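Local structure of putative tRNA (Adenine(37)-N6)-methyltransferase (Pseudomonas aeruginosa, 7BTU) at residues 163-168 with 183-188; 206-211 with 230-235; 174-179 with 214-219. The protein probably methylates the N6-threonylcarbamoyl-modified adenosine 37 of tRNA, with S-adenosyl-L-methionine as the likely methyl donor. All blocks are in the same frame, centred on the assembly; numbering follows the deposited sequence.

Contact 1. Residues 163-168 with 183-188; sequences VEWSEQ and PVAELI
W165 carries its indole CG anti to the carbonyl carbon (chi1 -72°), which brings CH2 of the benzo ring to I188, whose CG2 methyl, anti to the backbone N, faces it. W165 CH2 lies 3.7 Å from I188 CG2 and 3.9 Å from I188 CB, and I188 CD1 is also near at 4.0 Å from the same ring carbon; the approach is oblique. Beside it, the ring edge meets the first turn of helix 184-193: W165 CZ2 is 3.4 Å from A185 O, which sits near the ring plane, and 4.1 Å from A185 CB. In this C-terminal domain of TrmO, helix 184-193 covers a face of a mixed sheet, whereas helix 167-180 follows directly on the edge strand 162-165, which W165 ends. The indole also touches V230 of the neighbouring parallel strand and A173 of helix 167-180. At the indole's pyrrole side, W165 NE1 gives a weak hydrogen bond to E189 OE1, one residue beyond I188. I188 itself continues inward onto V218 and V233 of the sheet.

Contact 2. Residues 206-211 with 230-235; sequences GRRYGV and VLDVAG
A long salt bridge between R208 and D232 spans an intervening strand, with a water alongside it. Strands 209-213 and 227-234 both flank strand 216-222 in the mixed sheet of the C-terminal domain, so these side chains have to span the width of a strand; the closest CA pair, R208 and L231, is 8.6 Å apart. L231 and D232 both face H219 of the middle strand, a classic beta bulge, which is consistent with both residues meeting R208. The arginine leaves with CG anti to its backbone nitrogen (chi1 -179°), which sets that methylene 4.0 Å from L231 CD1 in an apolar touch, and bends at chi2 and chi3 further out. R208 NH2 is then 3.7 Å from D232 OD2; this spacing and the 64° between guanidinium and carboxylate planes make a long, non-coplanar ion pair, probably a weak one. The other carboxylate oxygen, D232 OD1, accepts a hydrogen bond from H219 ND1, which is the stronger polar tie of this aspartate. This contact lies at the surface. The water sits at the guanidinium edge, in its plane, accepting from R208 NH2 at 3.3 Å; its link to D232 OD2, at 2.4 Å, is short enough to be doubtful.

Contact 3. Residues 174-179 with 214-219; sequences HEHGQR and WDLDVH
Over one face of the H176 imidazole lies the L216 methyl CD2, 3.9 Å from the ring centroid and 29° off the normal, a CH-pi contact; at the ring's edge, in its plane, stands R179 CZ. The R179 guanidinium is in turn edged by three neighbours close to its own plane: H176 ND1, D215 OD1 and L216 CD2. R179 NH2 donates to H176 ND1 at 2.9 Å and 169°, although the donor is tilted 20° from the imidazole plane. One turn of helix 167-180 separates the two residues, and R179 bends at chi3 to reach the histidine. The helix packs here on the start of strand 216-222, where the hairpin turn from strand 209-213 enters the sheet of the C-terminal domain. R179 grips the D215 carboxylate end-on, with NH1 to OD2 at 2.9 Å and NH2 to OD1 at 3.0 Å. Both oxygens are met on their syn side, but OD1 is approached from out of the carboxylate plane, and the two groups are not coplanar. NH2 thus serves two acceptors, fixing the guanidinium's rotation; the acceptance is consistent with an unprotonated ND1. L216 is buried, and its side chain also packs on V184, L180 and V233, joining both helices to the sheet.

After the N-terminal barrel, the chain passes along strand 162-165, runs through helix 167-180 and turns into helix 184-193, where contact 1 closes a short, largely helical loop. Contact 3 opens within that loop, at 174-179, and closes at 214-219, so contacts 1 and 3 cross. Contact 2 starts at 206-211, after contact 1 has closed, and ends at 230-235 beyond the second segment of contact 3; these two also cross, while contacts 1 and 2 follow in series. Contacts 1 and 3 fix the two helices to the sheet, and contact 2 joins strands on either side of strand 216-222. Backbone pairing of A234 O with D217 N ties contact 2 to contact 3.

Contact 1. Residues 163-168 with 183-188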
loop_
_atom_site.group_PDB
_atom_site.type_symbol
_atom_site.label_atom_id
_atom_site.label_comp_id
_atom_site.label_asym_id
_atom_site.label_seq_id
_atom_site.Cartn_x
_atom_site.Cartn_y
_atom_site.Cartn_z
ATOM N N VAL B 163 -14.636 18.608 -21.136
ATOM C CA VAL B 163 -13.892 19.847 -20.970
ATOM C C VAL B 163 -13.735 20.508 -22.332
ATOM O O VAL B 163 -13.139 19.915 -23.229
ATOM C CB VAL B 163 -12.508 19.590 -20.356
ATOM C CG1 VAL B 163 -11.688 20.898 -20.389
ATOM C CG2 VAL B 163 -12.649 19.042 -18.911
ATOM N N GLU B 164 -14.180 21.756 -22.467
ATOM C CA GLU B 164 -13.879 22.561 -23.658
ATOM C C GLU B 164 -12.993 23.742 -23.251
ATOM O O GLU B 164 -12.815 24.037 -22.068
ATOM C CB GLU B 164 -15.166 23.050 -24.358
ATOM C CG GLU B 164 -15.965 23.900 -23.446
ATOM C CD GLU B 164 -17.157 24.585 -24.118
ATOM O OE1 GLU B 164 -17.501 25.700 -23.657
ATOM O OE2 GLU B 164 -17.702 24.018 -25.094
ATOM N N TRP B 165 -12.441 24.423 -24.250
ATOM C CA TRP B 165 -11.403 25.440 -24.083
ATOM C C TRP B 165 -11.807 26.746 -24.741
ATOM O O TRP B 165 -12.250 26.730 -25.894
ATOM C CB TRP B 165 -10.115 24.972 -24.776
ATOM C CG TRP B 165 -9.429 23.846 -24.053
ATOM C CD1 TRP B 165 -9.690 22.502 -24.142
ATOM C CD2 TRP B 165 -8.338 24.003 -23.132
ATOM N NE1 TRP B 165 -8.833 21.809 -23.263
ATOM C CE2 TRP B 165 -7.987 22.719 -22.670
ATOM C CE3 TRP B 165 -7.663 25.125 -22.623
ATOM C CZ2 TRP B 165 -6.962 22.517 -21.768
ATOM C CZ3 TRP B 165 -6.638 24.930 -21.697
ATOM C CH2 TRP B 165 -6.317 23.631 -21.264
ATOM N N SER B 166 -11.657 27.871 -24.047
ATOM C CA SER B 166 -11.576 29.148 -24.757
ATOM C C SER B 166 -10.311 29.191 -25.608
ATOM O O SER B 166 -9.290 28.599 -25.256
ATOM C CB SER B 166 -11.573 30.323 -23.808
ATOM O OG SER B 166 -10.320 30.371 -23.122
ATOM N N GLU B 167 -10.386 29.893 -26.749
ATOM C CA GLU B 167 -9.189 30.039 -27.590
ATOM C C GLU B 167 -8.023 30.659 -26.806
ATOM O O GLU B 167 -6.867 30.198 -26.902
ATOM C CB GLU B 167 -9.539 30.859 -28.851
ATOM N N GLN B 168 -8.310 31.660 -25.966
ATOM C CA GLN B 168 -7.254 32.241 -25.148
ATOM C C GLN B 168 -6.624 31.185 -24.230
ATOM O O GLN B 168 -5.395 31.106 -24.102
ATOM C CB GLN B 168 -7.841 33.397 -24.327
ATOM C CG GLN B 168 -6.919 33.950 -23.242
ATOM C CD GLN B 168 -7.622 34.963 -22.322
ATOM O OE1 GLN B 168 -7.011 35.535 -21.440
ATOM N NE2 GLN B 168 -8.916 35.149 -22.520
ATOM N N PRO B 183 3.125 18.740 -19.912
ATOM C CA PRO B 183 1.883 18.693 -20.754
ATOM C C PRO B 183 0.718 19.421 -20.092
ATOM O O PRO B 183 -0.241 18.805 -19.594
ATOM C CB PRO B 183 1.620 17.192 -20.888
ATOM C CG PRO B 183 2.139 16.630 -19.553
ATOM C CD PRO B 183 3.428 17.437 -19.281
ATOM N N VAL B 184 0.804 20.755 -20.081
ATOM C CA VAL B 184 -0.104 21.562 -19.260
ATOM C C VAL B 184 -1.542 21.417 -19.736
ATOM O O VAL B 184 -2.478 21.331 -18.925
ATOM C CB VAL B 184 0.348 23.038 -19.229
ATOM C CG1 VAL B 184 -0.802 23.985 -18.665
ATOM C CG2 VAL B 184 1.605 23.191 -18.375
ATOM N N ALA B 185 -1.759 21.465 -21.048
ATOM C CA ALA B 185 -3.134 21.390 -21.546
ATOM C C ALA B 185 -3.765 20.060 -21.160
ATOM O O ALA B 185 -4.919 20.013 -20.706
ATOM C CB ALA B 185 -3.168 21.564 -23.060
ATOM N N GLU B 186 -3.003 18.959 -21.313
ATOM C CA GLU B 186 -3.532 17.646 -20.980
ATOM C C GLU B 186 -3.764 17.528 -19.489
ATOM O O GLU B 186 -4.778 16.970 -19.055
ATOM C CB GLU B 186 -2.566 16.540 -21.416
ATOM C CG GLU B 186 -2.630 16.367 -22.937
ATOM C CD GLU B 186 -1.708 15.254 -23.387
ATOM O OE1 GLU B 186 -0.515 15.543 -23.584
ATOM O OE2 GLU B 186 -2.170 14.099 -23.518
ATOM N N LEU B 187 -2.848 18.068 -18.701
ATOM C CA LEU B 187 -3.043 18.017 -17.249
ATOM C C LEU B 187 -4.316 18.746 -16.874
ATOM O O LEU B 187 -5.112 18.255 -16.053
ATOM C CB LEU B 187 -1.858 18.648 -16.536
ATOM C CG LEU B 187 -2.001 18.836 -15.014
ATOM C CD1 LEU B 187 -2.159 17.535 -14.268
ATOM C CD2 LEU B 187 -0.756 19.583 -14.519
ATOM N N ILE B 188 -4.494 19.947 -17.429
ATOM C CA ILE B 188 -5.685 20.734 -17.079
ATOM C C ILE B 188 -6.938 19.944 -17.419
ATOM O O ILE B 188 -7.846 19.791 -16.600
ATOM C CB ILE B 188 -5.658 22.114 -17.767
ATOM C CG1 ILE B 188 -4.573 23.015 -17.147
ATOM C CG2 ILE B 188 -7.091 22.786 -17.714
ATOM C CD1 ILE B 188 -4.337 24.389 -17.900
#

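Contact 2. Residues 206-211 with 230-235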
loop_
_atom_site.group_PDB
_atom_site.type_symbol
_atom_site.label_atom_id
_atom_site.label_comp_id
_atom_site.label_asym_id
_atom_site.label_seq_id
_atom_site.Cartn_x
_atom_site.Cartn_y
_atom_site.Cartn_z
ATOM N N GLY B 206 -22.136 30.320 -14.163
ATOM C CA GLY B 206 -21.529 31.640 -14.146
ATOM C C GLY B 206 -20.329 31.836 -13.228
ATOM O O GLY B 206 -19.413 32.588 -13.568
ATOM N N ARG B 207 -20.291 31.158 -12.078
ATOM C CA ARG B 207 -19.208 31.391 -11.126
ATOM C C ARG B 207 -17.868 30.976 -11.713
ATOM O O ARG B 207 -17.740 29.906 -12.311
ATOM C CB ARG B 207 -19.461 30.632 -9.818
ATOM C CG ARG B 207 -18.368 30.875 -8.824
ATOM C CD ARG B 207 -18.673 30.328 -7.459
ATOM N NE ARG B 207 -17.515 30.485 -6.575
ATOM C CZ ARG B 207 -17.592 30.516 -5.249
ATOM N NH1 ARG B 207 -18.777 30.412 -4.649
ATOM N NH2 ARG B 207 -16.485 30.664 -4.525
ATOM N N ARG B 208 -16.865 31.822 -11.554
ATOM C CA ARG B 208 -15.505 31.474 -11.980
ATOM C C ARG B 208 -14.774 30.729 -10.847
ATOM O O ARG B 208 -14.694 31.213 -9.711
ATOM C CB ARG B 208 -14.751 32.738 -12.348
ATOM C CG ARG B 208 -13.358 32.548 -12.827
ATOM C CD ARG B 208 -12.495 33.607 -12.155
ATOM N NE ARG B 208 -11.487 34.176 -13.028
ATOM C CZ ARG B 208 -10.481 34.921 -12.593
ATOM N NH1 ARG B 208 -10.364 35.180 -11.296
ATOM N NH2 ARG B 208 -9.589 35.395 -13.455
ATOM N N TYR B 209 -14.199 29.600 -11.187
ATOM C CA TYR B 209 -13.501 28.746 -10.236
ATOM C C TYR B 209 -12.035 28.771 -10.615
ATOM O O TYR B 209 -11.694 29.111 -11.743
ATOM C CB TYR B 209 -14.032 27.305 -10.325
ATOM C CG TYR B 209 -15.443 27.174 -9.852
ATOM C CD1 TYR B 209 -15.737 27.002 -8.505
ATOM C CD2 TYR B 209 -16.495 27.263 -10.741
ATOM C CE1 TYR B 209 -17.062 26.908 -8.053
ATOM C CE2 TYR B 209 -17.805 27.168 -10.293
ATOM C CZ TYR B 209 -18.085 26.997 -8.973
ATOM O OH TYR B 209 -19.395 26.916 -8.595
ATOM N N GLY B 210 -11.149 28.413 -9.671
ATOM C CA GLY B 210 -9.734 28.390 -9.994
ATOM C C GLY B 210 -9.040 27.245 -9.285
ATOM O O GLY B 210 -9.459 26.787 -8.221
ATOM N N VAL B 211 -7.906 26.859 -9.864
ATOM C CA VAL B 211 -7.066 25.843 -9.269
ATOM C C VAL B 211 -5.632 26.173 -9.686
ATOM O O VAL B 211 -5.374 26.736 -10.766
ATOM C CB VAL B 211 -7.456 24.415 -9.750
ATOM C CG1 VAL B 211 -7.266 24.284 -11.227
ATOM C CG2 VAL B 211 -6.579 23.399 -9.026
ATOM N N VAL B 230 -12.533 25.869 -19.922
ATOM C CA VAL B 230 -11.347 26.534 -19.385
ATOM C C VAL B 230 -11.351 27.961 -19.890
ATOM O O VAL B 230 -11.414 28.202 -21.111
ATOM C CB VAL B 230 -10.022 25.821 -19.820
ATOM C CG1 VAL B 230 -8.831 26.392 -19.027
ATOM C CG2 VAL B 230 -10.104 24.299 -19.630
ATOM N N LEU B 231 -11.223 28.919 -18.970
ATOM C CA LEU B 231 -11.312 30.318 -19.366
ATOM C C LEU B 231 -9.927 30.913 -19.634
ATOM O O LEU B 231 -9.743 31.658 -20.590
ATOM C CB LEU B 231 -12.006 31.111 -18.252
ATOM C CG LEU B 231 -13.456 30.728 -17.987
ATOM C CD1 LEU B 231 -13.918 31.272 -16.617
ATOM C CD2 LEU B 231 -14.300 31.389 -19.097
ATOM N N ASP B 232 -8.959 30.645 -18.762
ATOM C CA ASP B 232 -7.645 31.283 -18.903
ATOM C C ASP B 232 -6.639 30.486 -18.082
ATOM O O ASP B 232 -7.018 29.698 -17.210
ATOM C CB ASP B 232 -7.643 32.749 -18.485
ATOM C CG ASP B 232 -7.749 32.921 -16.977
ATOM O OD1 ASP B 232 -6.877 32.457 -16.250
ATOM O OD2 ASP B 232 -8.719 33.515 -16.508
ATOM N N VAL B 233 -5.362 30.690 -18.390
ATOM C CA VAL B 233 -4.230 30.014 -17.727
ATOM C C VAL B 233 -3.209 31.120 -17.545
ATOM O O VAL B 233 -2.772 31.720 -18.531
ATOM C CB VAL B 233 -3.633 28.880 -18.564
ATOM C CG1 VAL B 233 -2.470 28.194 -17.735
ATOM C CG2 VAL B 233 -4.695 27.836 -18.854
ATOM N N ALA B 234 -2.928 31.485 -16.310
ATOM C CA ALA B 234 -2.022 32.606 -16.059
ATOM C C ALA B 234 -0.886 32.164 -15.153
ATOM O O ALA B 234 -1.073 31.279 -14.323
ATOM C CB ALA B 234 -2.759 33.758 -15.401
ATOM N N GLY B 235 0.293 32.775 -15.295
ATOM C CA GLY B 235 1.363 32.501 -14.338
ATOM C C GLY B 235 2.789 32.907 -14.676
ATOM O O GLY B 235 3.760 32.468 -14.011
HETATM O O HOH W 1 -10.952 34.463 -16.305
#

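Contact 3. Residues 174-179 with 214-219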
loop_
_atom_site.group_PDB
_atom_site.type_symbol
_atom_site.label_atom_id
_atom_site.label_comp_id
_atom_site.label_asym_id
_atom_site.label_seq_id
_atom_site.Cartn_x
_atom_site.Cartn_y
_atom_site.Cartn_z
ATOM N N HIS B 174 -0.668 26.262 -24.004
ATOM C CA HIS B 174 0.450 25.884 -24.869
ATOM C C HIS B 174 1.719 26.613 -24.441
ATOM O O HIS B 174 2.766 25.987 -24.210
ATOM C CB HIS B 174 0.135 26.200 -26.326
ATOM C CG HIS B 174 1.234 25.813 -27.257
ATOM N ND1 HIS B 174 2.217 26.697 -27.664
ATOM C CD2 HIS B 174 1.547 24.619 -27.805
ATOM C CE1 HIS B 174 3.065 26.071 -28.463
ATOM N NE2 HIS B 174 2.693 24.805 -28.544
ATOM N N GLU B 175 1.628 27.949 -24.302
ATOM C CA GLU B 175 2.792 28.772 -23.955
ATOM C C GLU B 175 3.384 28.351 -22.606
ATOM O O GLU B 175 4.605 28.289 -22.425
ATOM C CB GLU B 175 2.377 30.252 -23.877
ATOM C CG GLU B 175 2.076 30.893 -25.262
ATOM C CD GLU B 175 1.288 32.207 -25.152
ATOM O OE1 GLU B 175 0.852 32.564 -24.025
ATOM O OE2 GLU B 175 1.090 32.869 -26.187
ATOM N N HIS B 176 2.533 28.099 -21.632
ATOM C CA HIS B 176 3.099 27.756 -20.345
ATOM C C HIS B 176 3.654 26.339 -20.351
ATOM O O HIS B 176 4.632 26.053 -19.639
ATOM C CB HIS B 176 2.030 27.975 -19.269
ATOM C CG HIS B 176 1.839 29.421 -18.929
ATOM N ND1 HIS B 176 2.772 30.155 -18.223
ATOM C CD2 HIS B 176 0.833 30.276 -19.218
ATOM C CE1 HIS B 176 2.340 31.393 -18.066
ATOM N NE2 HIS B 176 1.166 31.496 -18.674
ATOM N N GLY B 177 3.049 25.448 -21.141
ATOM C CA GLY B 177 3.587 24.103 -21.272
ATOM C C GLY B 177 4.965 24.125 -21.905
ATOM O O GLY B 177 5.879 23.414 -21.459
ATOM N N GLN B 178 5.147 24.986 -22.922
ATOM C CA GLN B 178 6.457 25.119 -23.558
ATOM C C GLN B 178 7.482 25.643 -22.567
ATOM O O GLN B 178 8.615 25.170 -22.549
ATOM C CB GLN B 178 6.362 26.059 -24.749
ATOM C CG GLN B 178 5.422 25.554 -25.859
ATOM C CD GLN B 178 6.146 24.636 -26.800
ATOM O OE1 GLN B 178 5.734 23.493 -27.043
ATOM N NE2 GLN B 178 7.232 25.133 -27.335
ATOM N N ARG B 179 7.092 26.624 -21.731
ATOM C CA ARG B 179 7.997 27.176 -20.716
ATOM C C ARG B 179 8.361 26.131 -19.659
ATOM O O ARG B 179 9.536 25.963 -19.311
ATOM C CB ARG B 179 7.339 28.394 -20.037
ATOM C CG ARG B 179 8.223 29.038 -18.930
ATOM C CD ARG B 179 7.559 30.318 -18.333
ATOM N NE ARG B 179 6.226 30.007 -17.842
ATOM C CZ ARG B 179 5.968 29.447 -16.664
ATOM N NH1 ARG B 179 6.984 29.122 -15.839
ATOM N NH2 ARG B 179 4.700 29.194 -16.329
ATOM N N TRP B 214 1.362 23.509 -11.110
ATOM C CA TRP B 214 2.716 24.028 -11.271
ATOM C C TRP B 214 2.718 25.463 -10.734
ATOM O O TRP B 214 2.255 25.680 -9.609
ATOM C CB TRP B 214 3.165 23.870 -12.721
ATOM C CG TRP B 214 3.361 22.380 -13.133
ATOM C CD1 TRP B 214 2.677 21.714 -14.077
ATOM C CD2 TRP B 214 4.338 21.459 -12.607
ATOM N NE1 TRP B 214 3.145 20.405 -14.174
ATOM C CE2 TRP B 214 4.161 20.233 -13.274
ATOM C CE3 TRP B 214 5.310 21.542 -11.602
ATOM C CZ2 TRP B 214 4.947 19.089 -12.997
ATOM C CZ3 TRP B 214 6.103 20.386 -11.313
ATOM C CH2 TRP B 214 5.907 19.180 -12.006
ATOM N N ASP B 215 3.196 26.459 -11.491
ATOM C CA ASP B 215 3.194 27.850 -11.042
ATOM C C ASP B 215 2.069 28.640 -11.709
ATOM O O ASP B 215 2.178 29.861 -11.884
ATOM C CB ASP B 215 4.561 28.519 -11.274
ATOM C CG ASP B 215 4.995 28.493 -12.756
ATOM O OD1 ASP B 215 4.194 28.048 -13.612
ATOM O OD2 ASP B 215 6.133 28.897 -13.068
ATOM N N LEU B 216 1.004 27.950 -12.104
ATOM C CA LEU B 216 -0.089 28.557 -12.871
ATOM C C LEU B 216 -1.359 28.694 -12.027
ATOM O O LEU B 216 -1.600 27.896 -11.120
ATOM C CB LEU B 216 -0.434 27.714 -14.103
ATOM C CG LEU B 216 0.718 27.109 -14.923
ATOM C CD1 LEU B 216 0.121 26.252 -16.023
ATOM C CD2 LEU B 216 1.472 28.253 -15.532
ATOM N N ASP B 217 -2.211 29.674 -12.399
ATOM C CA ASP B 217 -3.600 29.758 -11.940
ATOM C C ASP B 217 -4.483 29.479 -13.155
ATOM O O ASP B 217 -4.308 30.094 -14.201
ATOM C CB ASP B 217 -3.925 31.139 -11.362
ATOM C CG ASP B 217 -3.064 31.463 -10.143
ATOM O OD1 ASP B 217 -3.060 30.661 -9.179
ATOM O OD2 ASP B 217 -2.400 32.512 -10.155
ATOM N N VAL B 218 -5.360 28.499 -13.043
ATOM C CA VAL B 218 -6.218 28.050 -14.145
ATOM C C VAL B 218 -7.627 28.400 -13.717
ATOM O O VAL B 218 -8.021 28.065 -12.587
ATOM C CB VAL B 218 -6.063 26.536 -14.380
ATOM C CG1 VAL B 218 -7.043 26.016 -15.493
ATOM C CG2 VAL B 218 -4.582 26.225 -14.783
ATOM N N HIS B 219 -8.377 29.083 -14.583
ATOM C CA HIS B 219 -9.741 29.461 -14.237
ATOM C C HIS B 219 -10.695 28.783 -15.192
ATOM O O HIS B 219 -10.378 28.617 -16.382
ATOM C CB HIS B 219 -9.951 30.981 -14.269
ATOM C CG HIS B 219 -9.086 31.685 -13.284
ATOM N ND1 HIS B 219 -7.956 32.382 -13.653
ATOM C CD2 HIS B 219 -9.131 31.723 -11.933
ATOM C CE1 HIS B 219 -7.360 32.850 -12.569
ATOM N NE2 HIS B 219 -8.065 32.475 -11.517
#